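Local coordinates for protein thiamine-monophosphate kinase (Aquifex aeolicus, PDB 1VQV) that catalyses the ATP-dependent phosphorylation of thiamine monophosphate to thiamine diphosphate, the active form of vitamin B1, and works as a magnesium-binding homodimer, at residues S70-A74 against A204-I208; P188-Y194 against Y262-F266. One frame throughout, in Å; residues are numbered along the deposited sequence.

Contact 1 of 2, residues S70-A74 against A204-I208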
loop_
_atom_site.group_PDB
_atom_site.type_symbol
_atom_site.label_atom_id
_atom_site.label_comp_id
_atom_site.label_asym_id
_atom_site.label_seq_id
_atom_site.Cartn_x
_atom_site.Cartn_y
_atom_site.Cartn_z
ATOM N N SER B 70 -10.776 -7.247 7.974
ATOM C CA SER B 70 -12.196 -7.456 7.744
ATOM C C SER B 70 -12.558 -7.776 6.303
ATOM O O SER B 70 -13.609 -8.352 6.043
ATOM C CB SER B 70 -12.991 -6.238 8.203
ATOM O OG SER B 70 -13.071 -6.209 9.615
ATOM N N ASP B 71 -11.688 -7.384 5.375
ATOM C CA ASP B 71 -11.888 -7.641 3.959
ATOM C C ASP B 71 -11.369 -9.021 3.610
ATOM O O ASP B 71 -12.003 -9.753 2.845
ATOM C CB ASP B 71 -11.148 -6.610 3.129
ATOM C CG ASP B 71 -11.715 -5.235 3.294
ATOM O OD1 ASP B 71 -12.945 -5.088 3.102
ATOM O OD2 ASP B 71 -10.932 -4.309 3.620
ATOM N N VAL B 72 -10.198 -9.350 4.152
ATOM C CA VAL B 72 -9.589 -10.656 3.946
ATOM C C VAL B 72 -10.523 -11.697 4.549
ATOM O O VAL B 72 -10.768 -12.746 3.966
ATOM C CB VAL B 72 -8.229 -10.785 4.673
ATOM C CG1 VAL B 72 -7.705 -12.208 4.543
ATOM C CG2 VAL B 72 -7.222 -9.794 4.102
ATOM N N ILE B 73 -11.043 -11.389 5.730
ATOM C CA ILE B 73 -11.936 -12.284 6.447
ATOM C C ILE B 73 -13.234 -12.557 5.693
ATOM O O ILE B 73 -13.690 -13.692 5.627
ATOM C CB ILE B 73 -12.192 -11.711 7.893
ATOM C CG1 ILE B 73 -11.555 -12.648 8.902
ATOM C CG2 ILE B 73 -13.675 -11.508 8.189
ATOM C CD1 ILE B 73 -10.137 -13.010 8.534
ATOM N N ALA B 74 -13.806 -11.511 5.108
ATOM C CA ALA B 74 -15.055 -11.622 4.360
ATOM C C ALA B 74 -14.937 -12.493 3.121
ATOM O O ALA B 74 -15.946 -12.866 2.535
ATOM C CB ALA B 74 -15.553 -10.234 3.971
ATOM N N ALA B 204 -22.039 -16.661 -1.117
ATOM C CA ALA B 204 -21.801 -15.249 -1.379
ATOM C C ALA B 204 -21.372 -14.639 -0.032
ATOM O O ALA B 204 -21.939 -14.986 1.006
ATOM C CB ALA B 204 -23.083 -14.578 -1.901
ATOM N N SER B 205 -20.356 -13.770 -0.033
ATOM C CA SER B 205 -19.889 -13.115 1.201
ATOM C C SER B 205 -19.236 -11.767 0.914
ATOM O O SER B 205 -18.784 -11.511 -0.196
ATOM C CB SER B 205 -18.887 -13.995 1.962
ATOM O OG SER B 205 -18.595 -13.453 3.247
HETATM N N MSE B 206 -19.181 -10.912 1.930
HETATM C CA MSE B 206 -18.586 -9.586 1.793
HETATM C C MSE B 206 -18.752 -8.759 3.063
HETATM O O MSE B 206 -19.716 -8.918 3.813
HETATM C CB MSE B 206 -19.240 -8.818 0.655
HETATM C CG MSE B 206 -20.473 -8.060 1.081
HETATM SE SE MSE B 206 -21.270 -7.071 -0.407
HETATM C CE MSE B 206 -22.501 -8.450 -1.008
ATOM N N ASP B 207 -17.811 -7.849 3.284
ATOM C CA ASP B 207 -17.861 -6.980 4.443
ATOM C C ASP B 207 -18.785 -5.788 4.180
ATOM O O ASP B 207 -18.743 -5.178 3.112
ATOM C CB ASP B 207 -16.445 -6.507 4.788
ATOM C CG ASP B 207 -16.423 -5.521 5.935
ATOM O OD1 ASP B 207 -16.860 -4.362 5.731
ATOM O OD2 ASP B 207 -15.973 -5.910 7.037
ATOM N N ILE B 208 -19.653 -5.494 5.141
ATOM C CA ILE B 208 -20.555 -4.367 5.010
ATOM C C ILE B 208 -19.704 -3.132 5.296
ATOM O O ILE B 208 -19.329 -2.856 6.439
ATOM C CB ILE B 208 -21.715 -4.475 6.005
ATOM C CG1 ILE B 208 -22.474 -5.786 5.746
ATOM C CG2 ILE B 208 -22.638 -3.258 5.868
ATOM C CD1 ILE B 208 -23.573 -6.075 6.741
#
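Ser70, in the last turns of helix 57-73, and Ala74, just after it in the chain, pack against Ser205 to Asp207 on an edge strand of the C-terminal sheet in a buried helix-to-strand contact. The Ala74 methyl carries much of it. Its CB lies 3.4 Å from Asp207 N and 3.6 Å from Met206 C, against the strand backbone. One hydrogen bond crosses the interface, from Ser205 OG to Ala74 O at 2.8 Å. The donor is tilted 20° from the carbonyl plane. With chi1 near -171°, the Ser205 hydroxyl swings away from its own N and reaches the Ala74 carbonyl. The helix belongs to the PurM-like N-terminal domain of this AIR synthase-related family, and here it brings two magnesium ligands together. Asp71 binds three of the magnesium ions and Asp207 shares one of them. Their carboxylate planes are 61° apart, with Asp71 OD1 4.8 Å from Asp207 OD1. Such a cluster of like charges would probably be eased by bound metal. Asp27, another magnesium ligand, touches Asp71, and the substrate-binding Glu260 lies close to Asp207. The Asp207 carboxylate also packs on Ser70, with OD2 3.2 Å from Ser70 CB.

Contact 2 of 2, residues P188-Y194 against Y262-F266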
loop_
_atom_site.group_PDB
_atom_site.type_symbol
_atom_site.label_atom_id
_atom_site.label_comp_id
_atom_site.label_asym_id
_atom_site.label_seq_id
_atom_site.Cartn_x
_atom_site.Cartn_y
_atom_site.Cartn_z
ATOM N N PRO B 188 -12.892 -1.172 16.077
ATOM C CA PRO B 188 -13.709 -2.323 15.681
ATOM C C PRO B 188 -12.905 -3.621 15.687
ATOM O O PRO B 188 -11.685 -3.586 15.628
ATOM C CB PRO B 188 -14.182 -1.941 14.284
ATOM C CG PRO B 188 -13.041 -1.124 13.762
ATOM C CD PRO B 188 -12.677 -0.263 14.938
ATOM N N THR B 189 -13.593 -4.755 15.800
ATOM C CA THR B 189 -12.945 -6.067 15.782
ATOM C C THR B 189 -13.435 -6.831 14.547
ATOM O O THR B 189 -14.635 -7.006 14.353
ATOM C CB THR B 189 -13.267 -6.905 17.057
ATOM O OG1 THR B 189 -12.798 -6.218 18.225
ATOM C CG2 THR B 189 -12.572 -8.259 16.995
ATOM N N ALA B 190 -12.506 -7.249 13.693
ATOM C CA ALA B 190 -12.872 -7.992 12.503
ATOM C C ALA B 190 -13.405 -9.339 12.966
ATOM O O ALA B 190 -12.934 -9.893 13.962
ATOM C CB ALA B 190 -11.665 -8.177 11.604
ATOM N N ARG B 191 -14.384 -9.857 12.234
ATOM C CA ARG B 191 -15.000 -11.128 12.564
ATOM C C ARG B 191 -14.129 -12.279 12.142
ATOM O O ARG B 191 -14.575 -13.195 11.463
ATOM C CB ARG B 191 -16.353 -11.216 11.882
ATOM C CG ARG B 191 -17.245 -10.076 12.274
ATOM C CD ARG B 191 -17.160 -9.854 13.764
ATOM N NE ARG B 191 -18.474 -9.977 14.376
ATOM C CZ ARG B 191 -18.861 -10.997 15.129
ATOM N NH1 ARG B 191 -18.032 -12.001 15.384
ATOM N NH2 ARG B 191 -20.090 -11.012 15.609
ATOM N N ILE B 192 -12.877 -12.238 12.571
ATOM C CA ILE B 192 -11.939 -13.268 12.194
ATOM C C ILE B 192 -12.412 -14.606 12.711
ATOM O O ILE B 192 -11.872 -15.651 12.341
ATOM C CB ILE B 192 -10.519 -12.960 12.712
ATOM C CG1 ILE B 192 -9.556 -13.995 12.127
ATOM C CG2 ILE B 192 -10.510 -12.909 14.241
ATOM C CD1 ILE B 192 -8.108 -13.718 12.358
ATOM N N ASP B 193 -13.445 -14.555 13.550
ATOM C CA ASP B 193 -14.071 -15.742 14.139
ATOM C C ASP B 193 -15.113 -16.393 13.207
ATOM O O ASP B 193 -15.738 -17.379 13.561
ATOM C CB ASP B 193 -14.716 -15.371 15.486
ATOM C CG ASP B 193 -15.847 -14.356 15.351
ATOM O OD1 ASP B 193 -15.780 -13.442 14.511
ATOM O OD2 ASP B 193 -16.821 -14.449 16.112
ATOM N N TYR B 194 -15.273 -15.835 12.013
ATOM C CA TYR B 194 -16.213 -16.338 11.014
ATOM C C TYR B 194 -15.467 -16.955 9.837
ATOM O O TYR B 194 -16.084 -17.382 8.854
ATOM C CB TYR B 194 -17.052 -15.197 10.450
ATOM C CG TYR B 194 -18.318 -14.898 11.186
ATOM C CD1 TYR B 194 -18.292 -14.338 12.454
ATOM C CD2 TYR B 194 -19.556 -15.172 10.601
ATOM C CE1 TYR B 194 -19.464 -14.056 13.127
ATOM C CE2 TYR B 194 -20.734 -14.897 11.262
ATOM C CZ TYR B 194 -20.685 -14.340 12.523
ATOM O OH TYR B 194 -21.866 -14.070 13.167
ATOM N N TYR B 262 -18.179 -3.111 9.576
ATOM C CA TYR B 262 -17.207 -4.186 9.711
ATOM C C TYR B 262 -17.867 -5.510 10.079
ATOM O O TYR B 262 -17.294 -6.321 10.804
ATOM C CB TYR B 262 -16.152 -3.830 10.753
ATOM C CG TYR B 262 -15.664 -2.410 10.655
ATOM C CD1 TYR B 262 -16.090 -1.453 11.574
ATOM C CD2 TYR B 262 -14.792 -2.016 9.638
ATOM C CE1 TYR B 262 -15.667 -0.136 11.490
ATOM C CE2 TYR B 262 -14.359 -0.702 9.537
ATOM C CZ TYR B 262 -14.802 0.236 10.469
ATOM O OH TYR B 262 -14.402 1.553 10.368
ATOM N N GLN B 263 -19.083 -5.710 9.585
ATOM C CA GLN B 263 -19.800 -6.956 9.811
ATOM C C GLN B 263 -19.913 -7.674 8.471
ATOM O O GLN B 263 -19.796 -7.062 7.411
ATOM C CB GLN B 263 -21.190 -6.699 10.399
ATOM C CG GLN B 263 -21.189 -6.203 11.841
ATOM C CD GLN B 263 -20.488 -7.151 12.811
ATOM O OE1 GLN B 263 -19.843 -8.114 12.408
ATOM N NE2 GLN B 263 -20.606 -6.868 14.093
ATOM N N LEU B 264 -20.133 -8.978 8.520
ATOM C CA LEU B 264 -20.246 -9.774 7.307
ATOM C C LEU B 264 -21.659 -9.876 6.755
ATOM O O LEU B 264 -22.627 -9.915 7.507
ATOM C CB LEU B 264 -19.733 -11.181 7.572
ATOM C CG LEU B 264 -18.269 -11.279 7.962
ATOM C CD1 LEU B 264 -17.967 -12.670 8.443
ATOM C CD2 LEU B 264 -17.401 -10.912 6.755
ATOM N N LEU B 265 -21.763 -9.907 5.429
ATOM C CA LEU B 265 -23.043 -10.073 4.745
ATOM C C LEU B 265 -22.768 -11.253 3.826
ATOM O O LEU B 265 -22.040 -11.117 2.848
ATOM C CB LEU B 265 -23.404 -8.842 3.927
ATOM C CG LEU B 265 -24.639 -8.988 3.040
ATOM C CD1 LEU B 265 -25.857 -9.284 3.872
ATOM C CD2 LEU B 265 -24.845 -7.713 2.255
ATOM N N PHE B 266 -23.326 -12.414 4.163
ATOM C CA PHE B 266 -23.096 -13.630 3.401
ATOM C C PHE B 266 -24.379 -14.374 3.097
ATOM O O PHE B 266 -25.429 -14.021 3.602
ATOM C CB PHE B 266 -22.118 -14.542 4.170
ATOM C CG PHE B 266 -22.551 -14.885 5.596
ATOM C CD1 PHE B 266 -22.911 -16.189 5.942
ATOM C CD2 PHE B 266 -22.574 -13.913 6.599
ATOM C CE1 PHE B 266 -23.283 -16.519 7.265
ATOM C CE2 PHE B 266 -22.946 -14.237 7.917
ATOM C CZ PHE B 266 -23.300 -15.543 8.243
#
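Pro188 lies over one face of the Tyr262 ring. Its CG is 3.9 Å from the ring centroid and 22° off the normal, a CH-pi contact displaced toward the rim at CD1 and CE1. Further along, Arg191 and Gln263 cross obliquely, Gln263 OE1 lying at the edge of the guanidinium, near its plane. Arg191 NE gives a weak, bent hydrogen bond to Gln263 OE1 (3.0 Å, 135°), with the guanidinium and amide planes 60° apart. Ser154 OG also bonds to Gln263 OE1. Bends at chi2 and chi3 turn the guanidinium back toward Asp193, and Arg191 NH1 meets Asp193 OD1 in a salt bridge of 2.8 Å. That oxygen uses its syn lone pair, near the guanidinium plane. NH2 pairs with Asp278, which also takes a bond from Tyr194 OH. Tyr194 CE1 sits 3.3 Å above the plane of the Arg191 guanidinium, toward its rim. Replacing Arg191 with an alanine would probably leave Asp193 and Asp278 without this cationic partner and take away the guanidinium face that Tyr194 CE1 rests on. Leu264 CD1 packs obliquely on Tyr194, 3.4 Å from its CB. The Tyr194 and Phe266 side chains cross at about a right angle, with Phe266 CZ at the Tyr194 ring edge. Arg191 centres an inverse gamma turn, in a loop between helices 176-186 and 195-201 that packs along strand 263-268 of the C-terminal sheet; at the Tyr262 end this reaches the substrate-binding Glu260.

How the contacts relate
From the N terminus, helix 57-73 comes first and leads into residues 70-74. The chain then completes the N-terminal sheet and enters the C-terminal part. The loop 188-194 follows, and then strand 204-208, where contact 1 closes a loop of 129 intervening residues. Strand 263-268 comes last, and contact 2 closes a shorter loop of 67 residues back to 188-194. The segments alternate, so the two loops cross rather than nest. Strands 204-208 and 263-268 are antiparallel neighbours, joined by probable backbone bonds such as Met206 O to Leu265 N. Ser70 also packs on Ala190. Helix, loop and both strands thus meet where the N-terminal domain joins the C-terminal sheet.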